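PDB 4GGO: trans-2-enoyl-CoA reductase [NADH] from Treponema denticola ATCC 35405, which catalyses the NADH-dependent reduction of the carbon-carbon double bond of trans-2-enoyl-CoA thioesters, turning crotonyl-CoA into butyryl-CoA in fatty acid synthesis. Local coordinates for residues I144-A149 with E211-Q216. Sequence-based numbering, arbitrary orientation.
Sequences IVYSLA and ERWIKQ
Two apolar pairs, I144 with I214 and Y146 with W213, carry this buried contact between a strand end and a helix; the two segments bury 148 Å² between them, mostly through these four side chains. The aliphatic pair comes closest at its terminal methyls, I144 CD1 and I214 CD1, 3.8 Å apart, and the side chains run past each other in opposite directions. I144 reaches the helix because its chain is extended beyond CG1 (chi2 -180°), whereas I214 is folded at chi2 (-57°), which brings its end closer to the strand.

The aromatic pair touches through Y146 CE2 and W213 CD1, 4.0 Å apart. W213 CD1 lies near the plane of the tyrosine ring, at its edge, and the two side chains cross at roughly a right angle. L148 CG sits 3.9 Å above one face of the Y146 ring, displaced toward its rim.

Y146 OH hydrogen-bonds D209; W213 NE1 makes a weak hydrogen bond to A121 O, and its indole a cation-pi contact with K127. L148 and A149 bind NAD(+), as does A121 next to W213, placing the packing near the cofactor site of this Rossmann-type fold. Strand 141-146 runs between parallel strands 52-56 and 227-233, and helix 208-219 packs on the sheet, with W213 against L54 and L56, I214 against T229, and helix 248-266 alongside at L263.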
loop_
_atom_site.group_PDB
_atom_site.type_symbol
_atom_site.label_atom_id
_atom_site.label_comp_id
_atom_site.label_asym_id
_atom_site.label_seq_id
_atom_site.Cartn_x
_atom_site.Cartn_y
_atom_site.Cartn_z
ATOM N N ILE A 144 -4.681 -9.064 10.820
ATOM C CA ILE A 144 -5.224 -7.733 10.575
ATOM C C ILE A 144 -4.208 -6.850 9.866
ATOM O O ILE A 144 -3.193 -6.464 10.443
ATOM C CB ILE A 144 -5.666 -7.051 11.880
ATOM C CG1 ILE A 144 -6.692 -7.916 12.609
ATOM C CG2 ILE A 144 -6.239 -5.669 11.591
ATOM C CD1 ILE A 144 -7.185 -7.311 13.897
ATOM N N VAL A 145 -4.488 -6.527 8.610
ATOM C CA VAL A 145 -3.572 -5.727 7.810
ATOM C C VAL A 145 -3.992 -4.263 7.793
ATOM O O VAL A 145 -5.054 -3.917 7.274
ATOM C CB VAL A 145 -3.485 -6.254 6.368
ATOM C CG1 VAL A 145 -2.520 -5.409 5.550
ATOM C CG2 VAL A 145 -3.057 -7.719 6.366
ATOM N N TYR A 146 -3.154 -3.405 8.366
ATOM C CA TYR A 146 -3.425 -1.972 8.377
ATOM C C TYR A 146 -2.645 -1.275 7.269
ATOM O O TYR A 146 -1.444 -1.039 7.399
ATOM C CB TYR A 146 -3.071 -1.361 9.735
ATOM C CG TYR A 146 -3.561 0.060 9.906
ATOM C CD1 TYR A 146 -2.785 1.139 9.503
ATOM C CD2 TYR A 146 -4.804 0.321 10.468
ATOM C CE1 TYR A 146 -3.233 2.439 9.655
ATOM C CE2 TYR A 146 -5.260 1.616 10.624
ATOM C CZ TYR A 146 -4.471 2.670 10.217
ATOM O OH TYR A 146 -4.921 3.960 10.372
ATOM N N SER A 147 -3.334 -0.942 6.182
ATOM C CA SER A 147 -2.689 -0.313 5.034
ATOM C C SER A 147 -3.429 0.941 4.583
ATOM O O SER A 147 -3.570 1.192 3.386
ATOM C CB SER A 147 -2.588 -1.304 3.873
ATOM O OG SER A 147 -1.979 -0.705 2.741
ATOM N N LEU A 148 -3.901 1.728 5.545
ATOM C CA LEU A 148 -4.617 2.959 5.230
ATOM C C LEU A 148 -3.675 4.026 4.683
ATOM O O LEU A 148 -2.615 4.288 5.255
ATOM C CB LEU A 148 -5.366 3.484 6.458
ATOM C CG LEU A 148 -6.577 2.660 6.899
ATOM C CD1 LEU A 148 -7.236 3.284 8.117
ATOM C CD2 LEU A 148 -7.577 2.526 5.760
ATOM N N ALA A 149 -4.068 4.632 3.568
ATOM C CA ALA A 149 -3.267 5.668 2.930
ATOM C C ALA A 149 -4.128 6.880 2.598
ATOM O O ALA A 149 -4.775 6.927 1.553
ATOM C CB ALA A 149 -2.604 5.126 1.675
ATOM N N GLU A 211 -4.172 1.413 16.528
ATOM C CA GLU A 211 -4.353 0.984 17.908
ATOM C C GLU A 211 -5.826 1.042 18.301
ATOM O O GLU A 211 -6.306 0.212 19.072
ATOM C CB GLU A 211 -3.513 1.853 18.847
ATOM C CG GLU A 211 -3.421 1.327 20.270
ATOM C CD GLU A 211 -2.467 2.133 21.128
ATOM O OE1 GLU A 211 -2.290 3.339 20.852
ATOM O OE2 GLU A 211 -1.885 1.561 22.074
ATOM N N ARG A 212 -6.542 2.022 17.759
ATOM C CA ARG A 212 -7.966 2.164 18.031
ATOM C C ARG A 212 -8.739 0.986 17.447
ATOM O O ARG A 212 -9.655 0.462 18.080
ATOM C CB ARG A 212 -8.497 3.484 17.467
ATOM C CG ARG A 212 -9.861 3.888 18.011
ATOM C CD ARG A 212 -10.347 5.183 17.377
ATOM N NE ARG A 212 -11.615 5.636 17.942
ATOM C CZ ARG A 212 -11.727 6.586 18.866
ATOM N NH1 ARG A 212 -10.644 7.194 19.331
ATOM N NH2 ARG A 212 -12.924 6.934 19.320
ATOM N N TRP A 213 -8.359 0.572 16.241
ATOM C CA TRP A 213 -8.959 -0.597 15.606
ATOM C C TRP A 213 -8.747 -1.846 16.453
ATOM O O TRP A 213 -9.681 -2.608 16.694
ATOM C CB TRP A 213 -8.376 -0.819 14.209
ATOM C CG TRP A 213 -9.102 -0.101 13.113
ATOM C CD1 TRP A 213 -8.762 1.093 12.546
ATOM C CD2 TRP A 213 -10.293 -0.536 12.446
ATOM N NE1 TRP A 213 -9.669 1.431 11.570
ATOM C CE2 TRP A 213 -10.618 0.446 11.488
ATOM C CE3 TRP A 213 -11.118 -1.659 12.567
ATOM C CZ2 TRP A 213 -11.732 0.338 10.657
ATOM C CZ3 TRP A 213 -12.221 -1.765 11.739
ATOM C CH2 TRP A 213 -12.518 -0.773 10.797
ATOM N N ILE A 214 -7.513 -2.043 16.908
ATOM C CA ILE A 214 -7.160 -3.225 17.687
ATOM C C ILE A 214 -7.862 -3.259 19.044
ATOM O O ILE A 214 -8.439 -4.278 19.422
ATOM C CB ILE A 214 -5.635 -3.328 17.898
ATOM C CG1 ILE A 214 -4.913 -3.394 16.550
ATOM C CG2 ILE A 214 -5.293 -4.543 18.746
ATOM C CD1 ILE A 214 -5.362 -4.541 15.671
ATOM N N LYS A 215 -7.813 -2.144 19.768
ATOM C CA LYS A 215 -8.414 -2.066 21.098
ATOM C C LYS A 215 -9.925 -2.296 21.078
ATOM O O LYS A 215 -10.472 -2.926 21.982
ATOM C CB LYS A 215 -8.086 -0.726 21.766
ATOM C CG LYS A 215 -6.619 -0.564 22.142
ATOM C CD LYS A 215 -6.340 0.815 22.721
ATOM C CE LYS A 215 -6.996 0.994 24.079
ATOM N NZ LYS A 215 -6.419 0.074 25.099
ATOM N N GLN A 216 -10.594 -1.790 20.046
ATOM C CA GLN A 216 -12.033 -1.993 19.904
ATOM C C GLN A 216 -12.363 -3.447 19.581
ATOM O O GLN A 216 -13.301 -4.018 20.139
ATOM C CB GLN A 216 -12.619 -1.070 18.833
ATOM C CG GLN A 216 -12.731 0.388 19.252
ATOM C CD GLN A 216 -13.600 1.199 18.310
ATOM O OE1 GLN A 216 -14.347 0.643 17.505
ATOM N NE2 GLN A 216 -13.504 2.520 18.403
#